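Local coordinates for DMATS type aromatic prenyltransferase (Micromonospora olivasterospora, PDB 6ZRY), which probably transfers a dimethylallyl group to carbon 6 of the tryptophan indole, as a bacterial aromatic prenyltransferase of the ABBA-barrel fold, at residues P279-V284 with I327-L332. Numbering follows the deposited sequence.
With TRP (tryptophan), chain C.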
ATOM      1  N   PRO A 279       0.637  11.377   0.072  1.00 16.43           N
ATOM      2  CA  PRO A 279      -0.251  11.284  -1.096  1.00 16.50           C
ATOM      3  C   PRO A 279      -0.028  12.514  -1.983  1.00 16.24           C
ATOM      4  O   PRO A 279      -0.884  13.424  -2.063  1.00 16.24           O
ATOM      5  CB  PRO A 279      -1.621  11.232  -0.451  1.00 16.70           C
ATOM      6  CG  PRO A 279      -1.469  12.150   0.751  1.00 16.77           C
ATOM      7  CD  PRO A 279      -0.075  11.887   1.257  1.00 16.99           C
ATOM      8  N   ILE A 280       1.102  12.471  -2.673  1.00 16.22           N
ATOM      9  CA  ILE A 280       1.690  13.604  -3.433  1.00 15.71           C
ATOM     10  C   ILE A 280       0.700  14.121  -4.463  1.00 15.84           C
ATOM     11  O   ILE A 280       0.701  15.321  -4.699  1.00 16.16           O
ATOM     12  CB  ILE A 280       3.030  13.190  -4.038  1.00 15.64           C
ATOM     13  CG1 ILE A 280       3.698  14.387  -4.731  1.00 16.28           C
ATOM     14  CG2 ILE A 280       2.890  11.997  -4.955  1.00 15.45           C
ATOM     15  CD1 ILE A 280       5.154  14.239  -4.923  1.00 17.00           C
ATOM     16  N   ARG A 281      -0.176  13.261  -5.013  1.00 15.70           N
ATOM     17  CA  ARG A 281      -1.186  13.660  -6.030  1.00 16.15           C
ATOM     18  C   ARG A 281      -2.066  14.789  -5.497  1.00 17.06           C
ATOM     19  O   ARG A 281      -2.633  15.543  -6.320  1.00 17.40           O
ATOM     20  CB  ARG A 281      -2.078  12.483  -6.428  1.00 16.02           C
ATOM     21  CG  ARG A 281      -2.983  11.957  -5.308  1.00 16.39           C
ATOM     22  CD  ARG A 281      -3.658  10.716  -5.839  1.00 16.88           C
ATOM     23  NE  ARG A 281      -4.651  10.074  -5.020  1.00 17.39           N
ATOM     24  CZ  ARG A 281      -4.426   9.353  -3.923  1.00 18.04           C
ATOM     25  NH1 ARG A 281      -3.221   9.215  -3.411  1.00 17.58           N
ATOM     26  NH2 ARG A 281      -5.448   8.751  -3.328  1.00 19.09           N
ATOM     27  N   SER A 282      -2.197  14.918  -4.190  1.00 17.65           N
ATOM     28  CA  SER A 282      -3.084  15.932  -3.545  1.00 18.85           C
ATOM     29  C   SER A 282      -2.365  17.294  -3.435  1.00 19.41           C
ATOM     30  O   SER A 282      -3.037  18.276  -3.146  1.00 20.75           O
ATOM     31  CB  SER A 282      -3.539  15.427  -2.203  1.00 19.41           C
ATOM     32  OG  SER A 282      -4.522  16.258  -1.622  1.00 20.87           O
ATOM     33  N   TYR A 283      -1.057  17.355  -3.676  1.00 19.24           N
ATOM     34  CA  TYR A 283      -0.207  18.526  -3.332  1.00 19.36           C
ATOM     35  C   TYR A 283       0.578  19.023  -4.539  1.00 19.33           C
ATOM     36  O   TYR A 283       1.524  19.774  -4.335  1.00 20.00           O
ATOM     37  CB  TYR A 283       0.661  18.144  -2.127  1.00 19.58           C
ATOM     38  CG  TYR A 283      -0.187  17.807  -0.927  1.00 19.39           C
ATOM     39  CD1 TYR A 283      -0.808  18.806  -0.199  1.00 19.98           C
ATOM     40  CD2 TYR A 283      -0.473  16.484  -0.589  1.00 19.62           C
ATOM     41  CE1 TYR A 283      -1.617  18.522   0.889  1.00 20.18           C
ATOM     42  CE2 TYR A 283      -1.290  16.179   0.492  1.00 19.22           C
ATOM     43  CZ  TYR A 283      -1.873  17.199   1.231  1.00 19.97           C
ATOM     44  OH  TYR A 283      -2.692  16.907   2.291  1.00 19.57           O
ATOM     45  N   VAL A 284       0.162  18.654  -5.741  1.00 18.93           N
ATOM     46  CA  VAL A 284       0.829  19.066  -7.004  1.00 19.03           C
ATOM     47  C   VAL A 284      -0.230  19.557  -8.000  1.00 19.91           C
ATOM     48  O   VAL A 284      -1.415  19.251  -7.803  1.00 19.57           O
ATOM     49  CB  VAL A 284       1.642  17.912  -7.609  1.00 18.09           C
ATOM     50  CG1 VAL A 284       2.811  17.496  -6.728  1.00 17.72           C
ATOM     51  CG2 VAL A 284       0.742  16.712  -7.932  1.00 17.61           C
ATOM     52  N   ILE A 327       1.286   9.481 -10.255  1.00 14.95           N
ATOM     53  CA  ILE A 327       2.123   9.302  -9.047  1.00 15.39           C
ATOM     54  C   ILE A 327       1.201   9.535  -7.844  1.00 15.00           C
ATOM     55  O   ILE A 327       0.943  10.674  -7.498  1.00 14.47           O
ATOM     56  CB  ILE A 327       3.361  10.213  -9.069  1.00 16.32           C
ATOM     57  CG1 ILE A 327       4.147  10.036 -10.369  1.00 17.30           C
ATOM     58  CG2 ILE A 327       4.223   9.945  -7.840  1.00 16.45           C
ATOM     59  CD1 ILE A 327       5.326  10.961 -10.513  1.00 18.51           C
ATOM     60  N   ALA A 328       0.666   8.456  -7.291  1.00 14.69           N
ATOM     61  CA  ALA A 328      -0.416   8.512  -6.303  1.00 14.64           C
ATOM     62  C   ALA A 328       0.147   8.852  -4.911  1.00 14.48           C
ATOM     63  O   ALA A 328      -0.498   9.603  -4.147  1.00 14.14           O
ATOM     64  CB  ALA A 328      -1.131   7.178  -6.280  1.00 14.70           C
ATOM     65  N   HIS A 329       1.269   8.261  -4.600  1.00 14.40           N
ATOM     66  CA  HIS A 329       1.975   8.373  -3.309  1.00 14.87           C
ATOM     67  C   HIS A 329       3.482   8.321  -3.543  1.00 14.48           C
ATOM     68  O   HIS A 329       3.936   7.754  -4.564  1.00 14.64           O
ATOM     69  CB  HIS A 329       1.608   7.254  -2.342  1.00 14.97           C
ATOM     70  CG  HIS A 329       0.161   7.029  -2.134  1.00 15.67           C
ATOM     71  ND1 HIS A 329      -0.503   7.563  -1.067  1.00 16.67           N
ATOM     72  CD2 HIS A 329      -0.742   6.290  -2.815  1.00 16.00           C
ATOM     73  CE1 HIS A 329      -1.780   7.161  -1.099  1.00 16.66           C
ATOM     74  NE2 HIS A 329      -1.952   6.395  -2.168  1.00 16.37           N
ATOM     75  N   VAL A 330       4.235   8.849  -2.595  1.00 14.04           N
ATOM     76  CA  VAL A 330       5.680   8.554  -2.488  1.00 14.48           C
ATOM     77  C   VAL A 330       5.985   8.336  -1.019  1.00 14.50           C
ATOM     78  O   VAL A 330       5.365   9.030  -0.174  1.00 14.23           O
ATOM     79  CB  VAL A 330       6.551   9.671  -3.109  1.00 14.26           C
ATOM     80  CG1 VAL A 330       6.374  10.980  -2.392  1.00 14.53           C
ATOM     81  CG2 VAL A 330       8.018   9.250  -3.144  1.00 14.50           C
ATOM     82  N   SER A 331       6.839   7.378  -0.722  1.00 15.17           N
ATOM     83  CA  SER A 331       7.094   6.954   0.663  1.00 16.08           C
ATOM     84  C   SER A 331       8.585   6.844   0.934  1.00 16.73           C
ATOM     85  O   SER A 331       9.352   6.513   0.047  1.00 16.90           O
ATOM     86  CB  SER A 331       6.354   5.659   1.006  1.00 16.20           C
ATOM     87  OG  SER A 331       7.032   4.525   0.459  1.00 16.81           O
ATOM     88  N   LEU A 332       8.958   7.170   2.158  1.00 17.28           N
ATOM     89  CA  LEU A 332      10.303   6.981   2.702  1.00 18.69           C
ATOM     90  C   LEU A 332      10.257   5.856   3.721  1.00 19.17           C
ATOM     91  O   LEU A 332       9.386   5.932   4.624  1.00 18.24           O
ATOM     92  CB  LEU A 332      10.766   8.276   3.358  1.00 19.11           C
ATOM     93  CG  LEU A 332      12.156   8.196   3.979  1.00 19.85           C
ATOM     94  CD1 LEU A 332      13.214   7.997   2.910  1.00 20.88           C
ATOM     95  CD2 LEU A 332      12.437   9.432   4.811  1.00 20.36           C
TER
HETATM   96  N   TRP C 601      -6.124   4.589  -2.694  1.00 21.48           N
HETATM   97  CA  TRP C 601      -6.205   4.481  -1.195  1.00 22.35           C
HETATM   98  C   TRP C 601      -5.692   5.776  -0.561  1.00 23.12           C
HETATM   99  O   TRP C 601      -5.895   5.985   0.649  1.00 23.89           O
HETATM  100  CB  TRP C 601      -5.437   3.249  -0.679  1.00 22.91           C
HETATM  101  CG  TRP C 601      -3.965   3.265  -0.947  1.00 23.25           C
HETATM  102  CD1 TRP C 601      -3.329   2.881  -2.097  1.00 22.46           C
HETATM  103  CD2 TRP C 601      -2.928   3.675  -0.035  1.00 23.65           C
HETATM  104  NE1 TRP C 601      -1.973   3.033  -1.961  1.00 22.26           N
HETATM  105  CE2 TRP C 601      -1.694   3.506  -0.707  1.00 23.01           C
HETATM  106  CE3 TRP C 601      -2.918   4.152   1.284  1.00 24.42           C
HETATM  107  CZ2 TRP C 601      -0.471   3.820  -0.111  1.00 23.47           C
HETATM  108  CZ3 TRP C 601      -1.708   4.459   1.870  1.00 23.04           C
HETATM  109  CH2 TRP C 601      -0.504   4.287   1.184  1.00 23.82           C
HETATM  110  OXT TRP C 601      -5.083   6.626  -1.249  1.00 20.61           O
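Arg-281 reaches along Ala-328 and His-329 to the tryptophan held inside the ABBA barrel, whose antiparallel strands 273-278 and 327-333 are neighbours; strand 273-278 ends just before this turn. Past strand 273-278 the chain turns through a short 3-10 segment, with Ser-282 N bonded to Pro-279 O, and this turn sets Arg-281 against the start of strand 327-333. Arg-281 CB lies 3.7 Å from Ile-327 O. CG sits between the backbone N and the carbonyl carbon (chi1 66°), and the extended run to NE carries CG and CD past Ala-328 O. NE forms a salt bridge with Asp-56. Arg-281 NH1 donates to Ala-328 O at 2.8 Å; the carbonyl oxygen lies near the guanidinium plane, yet the donor stands 41° out of the carbonyl plane. Arg-281 NH2 hydrogen-bonds the ligand carboxylate oxygen OXT at 3.0 Å, with a fairly straight 162° angle at the hydrogen. With three nitrogens engaged, the guanidinium is fixed in rotation, and a leucine in its place would probably leave the ligand carboxylate and Asp-56 without their charged mate. On the other side of the strand's backbone, Ile-280 CG2 packs 3.8 Å from Ile-327 CG2, and CD1 reaches Val-330 CG1, which extends the apolar layer shared with helix 236-247. The His-329 imidazole is sandwiched: NH1 of Arg-281 lies over one face, offset toward the rim, and the ligand indole covers the opposite one, with indole CZ2 over the ring centre, 3.5 Å above its plane.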